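Local coordinates for protein Exo beta-1,2-glucooligosaccharide sophorohydrolase (non-reducing end) (Parabacteroides distasonis ATCC 8503, PDB 5Z06) that hydrolyses linear beta-1,2-glucan and beta-1,2-glucooligosaccharides of four or more units, releasing sophorose from the non-reducing end, at residues A[288-299]-A[668-679]. Numbering follows the deposited sequence.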
ATOM      1  N   LEU A 288       2.139 -13.441 -15.216  1.00 23.72           N
ATOM      2  CA  LEU A 288       1.100 -12.444 -15.394  1.00 24.51           C
ATOM      3  C   LEU A 288      -0.164 -12.819 -14.662  1.00 25.18           C
ATOM      4  O   LEU A 288      -0.717 -11.985 -13.972  1.00 25.67           O
ATOM      5  CB  LEU A 288       0.799 -12.221 -16.877  1.00 24.53           C
ATOM      6  CG  LEU A 288       1.939 -11.571 -17.655  1.00 25.66           C
ATOM      7  CD1 LEU A 288       1.642 -11.612 -19.146  1.00 25.57           C
ATOM      8  CD2 LEU A 288       2.219 -10.156 -17.152  1.00 26.51           C
ATOM      9  N   ASP A 289      -0.608 -14.076 -14.807  1.00 26.51           N
ATOM     10  CA  ASP A 289      -1.787 -14.579 -14.109  1.00 26.80           C
ATOM     11  C   ASP A 289      -1.680 -14.410 -12.622  1.00 24.77           C
ATOM     12  O   ASP A 289      -2.632 -14.012 -11.982  1.00 24.12           O
ATOM     13  CB  ASP A 289      -2.020 -16.093 -14.355  1.00 27.80           C
ATOM     14  CG  ASP A 289      -2.398 -16.413 -15.775  1.00 29.04           C
ATOM     15  OD1 ASP A 289      -2.809 -15.525 -16.522  1.00 31.63           O
ATOM     16  OD2 ASP A 289      -2.269 -17.585 -16.159  1.00 33.07           O
ATOM     17  N   MET A 290      -0.538 -14.808 -12.081  1.00 24.94           N
ATOM     18  CA  MET A 290      -0.296 -14.767 -10.649  1.00 25.85           C
ATOM     19  C   MET A 290      -0.291 -13.322 -10.158  1.00 26.12           C
ATOM     20  O   MET A 290      -0.912 -13.011  -9.154  1.00 27.44           O
ATOM     21  CB  MET A 290       1.052 -15.416 -10.331  1.00 26.80           C
ATOM     22  CG  MET A 290       1.510 -15.285  -8.894  1.00 26.87           C
ATOM     23  SD  MET A 290       3.243 -15.751  -8.825  1.00 28.86           S
ATOM     24  CE  MET A 290       4.077 -14.215  -9.242  1.00 27.39           C
ATOM     25  N   VAL A 291       0.407 -12.451 -10.869  1.00 25.23           N
ATOM     26  CA  VAL A 291       0.492 -11.058 -10.452  1.00 25.25           C
ATOM     27  C   VAL A 291      -0.891 -10.412 -10.497  1.00 25.21           C
ATOM     28  O   VAL A 291      -1.283  -9.732  -9.568  1.00 25.03           O
ATOM     29  CB  VAL A 291       1.511 -10.276 -11.279  1.00 24.42           C
ATOM     30  CG1 VAL A 291       1.471  -8.784 -10.937  1.00 24.66           C
ATOM     31  CG2 VAL A 291       2.905 -10.819 -11.004  1.00 25.09           C
ATOM     32  N   GLN A 292      -1.621 -10.648 -11.576  1.00 26.04           N
ATOM     33  CA  GLN A 292      -2.953 -10.130 -11.703  1.00 25.55           C
ATOM     34  C   GLN A 292      -3.818 -10.635 -10.561  1.00 27.17           C
ATOM     35  O   GLN A 292      -4.560  -9.866  -9.966  1.00 27.34           O
ATOM     36  CB  GLN A 292      -3.570 -10.588 -13.017  1.00 26.63           C
ATOM     37  CG  GLN A 292      -3.076  -9.844 -14.228  1.00 25.96           C
ATOM     38  CD  GLN A 292      -3.939 -10.141 -15.433  1.00 25.73           C
ATOM     39  OE1 GLN A 292      -3.904 -11.245 -15.966  1.00 26.99           O
ATOM     40  NE2 GLN A 292      -4.719  -9.154 -15.869  1.00 25.21           N
ATOM     41  N   GLU A 293      -3.710 -11.933 -10.264  1.00 25.95           N
ATOM     42  CA  GLU A 293      -4.520 -12.560  -9.241  1.00 27.67           C
ATOM     43  C   GLU A 293      -4.207 -12.032  -7.868  1.00 25.41           C
ATOM     44  O   GLU A 293      -5.109 -11.668  -7.130  1.00 24.91           O
ATOM     45  CB  GLU A 293      -4.329 -14.080  -9.241  1.00 30.29           C
ATOM     46  CG  GLU A 293      -5.059 -14.844  -8.137  1.00 32.31           C
ATOM     47  CD  GLU A 293      -4.406 -16.196  -7.837  1.00 37.12           C
ATOM     48  OE1 GLU A 293      -3.570 -16.695  -8.654  1.00 36.95           O
ATOM     49  OE2 GLU A 293      -4.719 -16.765  -6.767  1.00 40.44           O
ATOM     50  N   ALA A 294      -2.939 -12.025  -7.505  1.00 24.40           N
ATOM     51  CA  ALA A 294      -2.559 -11.553  -6.185  1.00 24.62           C
ATOM     52  C   ALA A 294      -3.044 -10.115  -5.936  1.00 24.22           C
ATOM     53  O   ALA A 294      -3.495  -9.789  -4.847  1.00 23.72           O
ATOM     54  CB  ALA A 294      -1.063 -11.636  -6.007  1.00 24.56           C
ATOM     55  N   ASN A 295      -2.930  -9.271  -6.949  1.00 24.29           N
ATOM     56  CA  ASN A 295      -3.368  -7.891  -6.820  1.00 24.95           C
ATOM     57  C   ASN A 295      -4.884  -7.837  -6.753  1.00 24.80           C
ATOM     58  O   ASN A 295      -5.439  -7.089  -5.996  1.00 26.56           O
ATOM     59  CB  ASN A 295      -2.840  -7.069  -7.960  1.00 25.14           C
ATOM     60  CG  ASN A 295      -1.388  -6.680  -7.776  1.00 25.70           C
ATOM     61  OD1 ASN A 295      -1.090  -5.746  -7.068  1.00 27.03           O
ATOM     62  ND2 ASN A 295      -0.489  -7.363  -8.468  1.00 25.06           N
ATOM     63  N   PHE A 296      -5.553  -8.661  -7.544  1.00 26.43           N
ATOM     64  CA  PHE A 296      -7.007  -8.775  -7.495  1.00 26.27           C
ATOM     65  C   PHE A 296      -7.517  -9.098  -6.082  1.00 26.29           C
ATOM     66  O   PHE A 296      -8.541  -8.567  -5.640  1.00 26.60           O
ATOM     67  CB  PHE A 296      -7.442  -9.834  -8.506  1.00 26.82           C
ATOM     68  CG  PHE A 296      -8.782 -10.402  -8.267  1.00 26.98           C
ATOM     69  CD1 PHE A 296      -8.942 -11.490  -7.414  1.00 28.68           C
ATOM     70  CD2 PHE A 296      -9.887  -9.891  -8.922  1.00 28.44           C
ATOM     71  CE1 PHE A 296     -10.190 -12.049  -7.204  1.00 29.25           C
ATOM     72  CE2 PHE A 296     -11.139 -10.463  -8.730  1.00 29.03           C
ATOM     73  CZ  PHE A 296     -11.291 -11.541  -7.876  1.00 29.26           C
ATOM     74  N   ARG A 297      -6.782  -9.944  -5.361  1.00 25.79           N
ATOM     75  CA  ARG A 297      -7.177 -10.339  -4.016  1.00 25.15           C
ATOM     76  C   ARG A 297      -7.470  -9.143  -3.132  1.00 24.66           C
ATOM     77  O   ARG A 297      -8.380  -9.173  -2.334  1.00 24.10           O
ATOM     78  CB  ARG A 297      -6.091 -11.159  -3.352  1.00 25.43           C
ATOM     79  CG  ARG A 297      -5.806 -12.511  -3.962  1.00 25.98           C
ATOM     80  CD  ARG A 297      -4.542 -13.066  -3.327  1.00 27.04           C
ATOM     81  NE  ARG A 297      -4.060 -14.219  -4.069  1.00 27.15           N
ATOM     82  CZ  ARG A 297      -2.835 -14.702  -3.982  1.00 27.39           C
ATOM     83  NH1 ARG A 297      -1.934 -14.166  -3.155  1.00 28.53           N
ATOM     84  NH2 ARG A 297      -2.514 -15.751  -4.709  1.00 29.00           N
ATOM     85  N   TYR A 298      -6.665  -8.104  -3.268  1.00 24.64           N
ATOM     86  CA  TYR A 298      -6.861  -6.886  -2.515  1.00 24.28           C
ATOM     87  C   TYR A 298      -8.302  -6.336  -2.587  1.00 24.47           C
ATOM     88  O   TYR A 298      -8.817  -5.798  -1.612  1.00 25.96           O
ATOM     89  CB  TYR A 298      -5.868  -5.835  -3.019  1.00 24.21           C
ATOM     90  CG  TYR A 298      -5.860  -4.613  -2.203  1.00 23.73           C
ATOM     91  CD1 TYR A 298      -6.810  -3.643  -2.401  1.00 24.08           C
ATOM     92  CD2 TYR A 298      -4.936  -4.443  -1.188  1.00 25.88           C
ATOM     93  CE1 TYR A 298      -6.836  -2.505  -1.636  1.00 24.96           C
ATOM     94  CE2 TYR A 298      -4.934  -3.291  -0.408  1.00 25.68           C
ATOM     95  CZ  TYR A 298      -5.902  -2.330  -0.638  1.00 24.37           C
ATOM     96  OH  TYR A 298      -5.977  -1.198   0.113  1.00 23.32           O
ATOM     97  N   TYR A 299      -8.912  -6.448  -3.753  1.00 24.75           N
ATOM     98  CA  TYR A 299     -10.213  -5.856  -4.059  1.00 26.12           C
ATOM     99  C   TYR A 299     -11.314  -6.885  -3.936  1.00 26.87           C
ATOM    100  O   TYR A 299     -12.484  -6.531  -3.886  1.00 23.69           O
ATOM    101  CB  TYR A 299     -10.189  -5.279  -5.476  1.00 24.56           C
ATOM    102  CG  TYR A 299      -9.060  -4.334  -5.585  1.00 25.11           C
ATOM    103  CD1 TYR A 299      -9.193  -3.028  -5.167  1.00 24.82           C
ATOM    104  CD2 TYR A 299      -7.810  -4.767  -6.026  1.00 25.45           C
ATOM    105  CE1 TYR A 299      -8.121  -2.151  -5.209  1.00 25.37           C
ATOM    106  CE2 TYR A 299      -6.736  -3.916  -6.054  1.00 24.48           C
ATOM    107  CZ  TYR A 299      -6.884  -2.619  -5.641  1.00 24.57           C
ATOM    108  OH  TYR A 299      -5.804  -1.806  -5.708  1.00 21.24           O
ATOM    109  N   GLN A 668      -2.470  -1.455  -6.441  1.00 24.09           N
ATOM    110  CA  GLN A 668      -2.515  -2.882  -6.809  1.00 25.20           C
ATOM    111  C   GLN A 668      -3.371  -3.072  -8.036  1.00 24.86           C
ATOM    112  O   GLN A 668      -2.995  -3.805  -8.938  1.00 26.53           O
ATOM    113  CB  GLN A 668      -3.016  -3.758  -5.655  1.00 24.32           C
ATOM    114  CG  GLN A 668      -2.206  -3.756  -4.364  1.00 24.67           C
ATOM    115  CD  GLN A 668      -0.723  -3.957  -4.573  1.00 24.95           C
ATOM    116  OE1 GLN A 668      -0.027  -3.007  -4.900  1.00 23.96           O
ATOM    117  NE2 GLN A 668      -0.236  -5.204  -4.420  1.00 25.09           N
ATOM    118  N   ALA A 669      -4.530  -2.431  -8.076  1.00 24.21           N
ATOM    119  CA  ALA A 669      -5.473  -2.680  -9.178  1.00 24.26           C
ATOM    120  C   ALA A 669      -4.898  -2.269 -10.534  1.00 25.64           C
ATOM    121  O   ALA A 669      -5.086  -2.993 -11.535  1.00 24.42           O
ATOM    122  CB  ALA A 669      -6.803  -1.989  -8.940  1.00 23.99           C
ATOM    123  N   PRO A 670      -4.181  -1.120 -10.592  1.00 25.60           N
ATOM    124  CA  PRO A 670      -3.619  -0.776 -11.889  1.00 25.80           C
ATOM    125  C   PRO A 670      -2.766  -1.862 -12.470  1.00 24.08           C
ATOM    126  O   PRO A 670      -2.703  -1.994 -13.688  1.00 24.30           O
ATOM    127  CB  PRO A 670      -2.788   0.466 -11.586  1.00 26.15           C
ATOM    128  CG  PRO A 670      -3.668   1.163 -10.613  1.00 26.67           C
ATOM    129  CD  PRO A 670      -4.120   0.039  -9.692  1.00 26.05           C
ATOM    130  N   VAL A 671      -2.141  -2.653 -11.615  1.00 23.73           N
ATOM    131  CA  VAL A 671      -1.287  -3.722 -12.104  1.00 25.25           C
ATOM    132  C   VAL A 671      -2.160  -4.777 -12.799  1.00 24.26           C
ATOM    133  O   VAL A 671      -1.919  -5.139 -13.956  1.00 22.93           O
ATOM    134  CB  VAL A 671      -0.466  -4.337 -10.969  1.00 26.42           C
ATOM    135  CG1 VAL A 671       0.360  -5.528 -11.486  1.00 26.99           C
ATOM    136  CG2 VAL A 671       0.419  -3.255 -10.342  1.00 25.73           C
ATOM    137  N   THR A 672      -3.189  -5.230 -12.105  1.00 24.45           N
ATOM    138  CA  THR A 672      -4.114  -6.202 -12.703  1.00 24.89           C
ATOM    139  C   THR A 672      -4.689  -5.654 -13.998  1.00 24.88           C
ATOM    140  O   THR A 672      -4.685  -6.321 -15.017  1.00 26.51           O
ATOM    141  CB  THR A 672      -5.246  -6.522 -11.739  1.00 25.32           C
ATOM    142  OG1 THR A 672      -4.685  -7.030 -10.523  1.00 26.84           O
ATOM    143  CG2 THR A 672      -6.237  -7.570 -12.331  1.00 25.78           C
ATOM    144  N   VAL A 673      -5.141  -4.408 -13.947  1.00 26.35           N
ATOM    145  CA  VAL A 673      -5.920  -3.834 -15.016  1.00 24.80           C
ATOM    146  C   VAL A 673      -5.064  -3.586 -16.232  1.00 24.72           C
ATOM    147  O   VAL A 673      -5.457  -3.927 -17.339  1.00 23.64           O
ATOM    148  CB  VAL A 673      -6.562  -2.513 -14.573  1.00 25.75           C
ATOM    149  CG1 VAL A 673      -7.134  -1.760 -15.777  1.00 26.07           C
ATOM    150  CG2 VAL A 673      -7.652  -2.791 -13.560  1.00 26.51           C
ATOM    151  N   MET A 674      -3.894  -2.979 -16.026  1.00 24.14           N
ATOM    152  CA  MET A 674      -3.021  -2.665 -17.161  1.00 24.11           C
ATOM    153  C   MET A 674      -2.349  -3.908 -17.691  1.00 23.58           C
ATOM    154  O   MET A 674      -2.110  -4.015 -18.885  1.00 25.30           O
ATOM    155  CB  MET A 674      -2.008  -1.591 -16.786  1.00 23.66           C
ATOM    156  CG  MET A 674      -2.706  -0.286 -16.470  1.00 25.11           C
ATOM    157  SD  MET A 674      -3.501   0.369 -17.945  1.00 26.11           S
ATOM    158  CE  MET A 674      -2.451   1.769 -18.281  1.00 25.75           C
ATOM    159  N   ILE A 675      -2.043  -4.864 -16.826  1.00 23.86           N
ATOM    160  CA  ILE A 675      -1.632  -6.175 -17.352  1.00 24.97           C
ATOM    161  C   ILE A 675      -2.707  -6.645 -18.296  1.00 24.96           C
ATOM    162  O   ILE A 675      -2.395  -7.004 -19.428  1.00 27.40           O
ATOM    163  CB  ILE A 675      -1.309  -7.212 -16.269  1.00 24.01           C
ATOM    164  CG1 ILE A 675       0.055  -6.844 -15.654  1.00 24.31           C
ATOM    165  CG2 ILE A 675      -1.248  -8.619 -16.867  1.00 24.23           C
ATOM    166  CD1 ILE A 675       0.440  -7.620 -14.416  1.00 26.73           C
ATOM    167  N   GLU A 676      -3.955  -6.572 -17.847  1.00 23.98           N
ATOM    168  CA  GLU A 676      -5.061  -7.064 -18.644  1.00 24.94           C
ATOM    169  C   GLU A 676      -5.210  -6.321 -19.946  1.00 24.64           C
ATOM    170  O   GLU A 676      -5.479  -6.941 -20.944  1.00 26.48           O
ATOM    171  CB  GLU A 676      -6.380  -7.014 -17.870  1.00 25.69           C
ATOM    172  CG  GLU A 676      -7.498  -7.844 -18.492  1.00 27.05           C
ATOM    173  CD  GLU A 676      -7.081  -9.283 -18.718  1.00 27.91           C
ATOM    174  OE1 GLU A 676      -6.509  -9.896 -17.796  1.00 28.14           O
ATOM    175  OE2 GLU A 676      -7.275  -9.783 -19.839  1.00 29.39           O
ATOM    176  N   ASN A 677      -5.033  -5.000 -19.937  1.00 24.96           N
ATOM    177  CA  ASN A 677      -5.138  -4.214 -21.152  1.00 24.85           C
ATOM    178  C   ASN A 677      -4.040  -4.585 -22.113  1.00 25.81           C
ATOM    179  O   ASN A 677      -4.270  -4.620 -23.312  1.00 26.57           O
ATOM    180  CB  ASN A 677      -5.116  -2.709 -20.861  1.00 25.13           C
ATOM    181  CG  ASN A 677      -6.453  -2.194 -20.372  1.00 24.80           C
ATOM    182  OD1 ASN A 677      -7.508  -2.728 -20.720  1.00 24.57           O
ATOM    183  ND2 ASN A 677      -6.417  -1.137 -19.586  1.00 24.44           N
ATOM    184  N   TYR A 678      -2.858  -4.874 -21.594  1.00 25.67           N
ATOM    185  CA  TYR A 678      -1.777  -5.378 -22.436  1.00 27.93           C
ATOM    186  C   TYR A 678      -2.140  -6.725 -23.039  1.00 27.28           C
ATOM    187  O   TYR A 678      -1.819  -6.985 -24.180  1.00 29.30           O
ATOM    188  CB  TYR A 678      -0.446  -5.491 -21.657  1.00 28.96           C
ATOM    189  CG  TYR A 678       0.550  -6.417 -22.293  1.00 29.66           C
ATOM    190  CD1 TYR A 678       1.211  -6.067 -23.463  1.00 30.51           C
ATOM    191  CD2 TYR A 678       0.816  -7.642 -21.733  1.00 32.53           C
ATOM    192  CE1 TYR A 678       2.118  -6.921 -24.049  1.00 31.06           C
ATOM    193  CE2 TYR A 678       1.714  -8.510 -22.305  1.00 34.21           C
ATOM    194  CZ  TYR A 678       2.373  -8.145 -23.453  1.00 34.52           C
ATOM    195  OH  TYR A 678       3.281  -9.041 -23.977  1.00 36.89           O
ATOM    196  N   ARG A 679      -2.804  -7.574 -22.279  1.00 27.86           N
ATOM    197  CA  ARG A 679      -3.032  -8.950 -22.716  1.00 27.41           C
ATOM    198  C   ARG A 679      -4.154  -9.060 -23.707  1.00 28.10           C
ATOM    199  O   ARG A 679      -4.037  -9.777 -24.692  1.00 28.70           O
ATOM    200  CB  ARG A 679      -3.297  -9.840 -21.523  1.00 27.01           C
ATOM    201  CG  ARG A 679      -2.087 -10.052 -20.634  1.00 26.48           C
ATOM    202  CD  ARG A 679      -2.451 -10.933 -19.472  1.00 27.82           C
ATOM    203  NE  ARG A 679      -2.176 -12.338 -19.751  1.00 30.71           N
ATOM    204  CZ  ARG A 679      -2.274 -13.327 -18.865  1.00 29.94           C
ATOM    205  NH1 ARG A 679      -2.701 -13.090 -17.632  1.00 31.36           N
ATOM    206  NH2 ARG A 679      -1.947 -14.564 -19.224  1.00 29.86           N
TER
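Gln292 drops as a knob into a hole made by Thr672, Ile675, Glu676 and Arg679, where segment 288-299 meets segment 668-679 in the helical domain, whose (α/α)6-barrel fold is that of GH144 enzymes. The two helical segments run roughly antiparallel, their axes 142° apart, and this buried crossing illustrates how a polar knob can be satisfied at both ends of its amide. One hydrogen of Gln292 NE2 goes to Thr672 O, which also accepts the helical N-H of Glu676; the other goes to Glu676 OE1, 2.7 Å from Gln292 NE2, with the amide and carboxylate planes only 19° apart. Glu676 has further partners in Arg339 and Thr680. The chain of Gln292 is extended beyond CG (chi2 -168°), which carries its amide past the Ile675 CG2 methyl to Arg679, whose NH1 bonds Gln292 OE1 at 2.8 Å. Arg679 NH1 also reaches Asp289 OD1 at 2.7 Å, and Arg679 NH2 adds a second bond to that oxygen, closing an end-on salt bridge on one carboxylate atom; Glu285 also pairs with NH2. Leu288 CB lies over one face of the guanidinium, toward its rim. A leucine in place of Arg679 would probably leave Asp289 OD1 and Gln292 OE1 without these donors and a gap beside Leu288. Further along, the Thr672 hydroxyl donates to Gln292 O, in the carbonyl plane and on a lone pair, so that this oxygen serves both the hydroxyl and the helical N-H of Phe296. On the side where Val291 also touches Leu631 of helix 624-636, Val291 CG1 packs tightly on Val671 CG1 and more loosely on Ile675 CD1. Val671 CG1 also lies 3.6 Å from Asn295 ND2, which is already engaged by its own helix, donating to Val291 O from above the carbonyl plane.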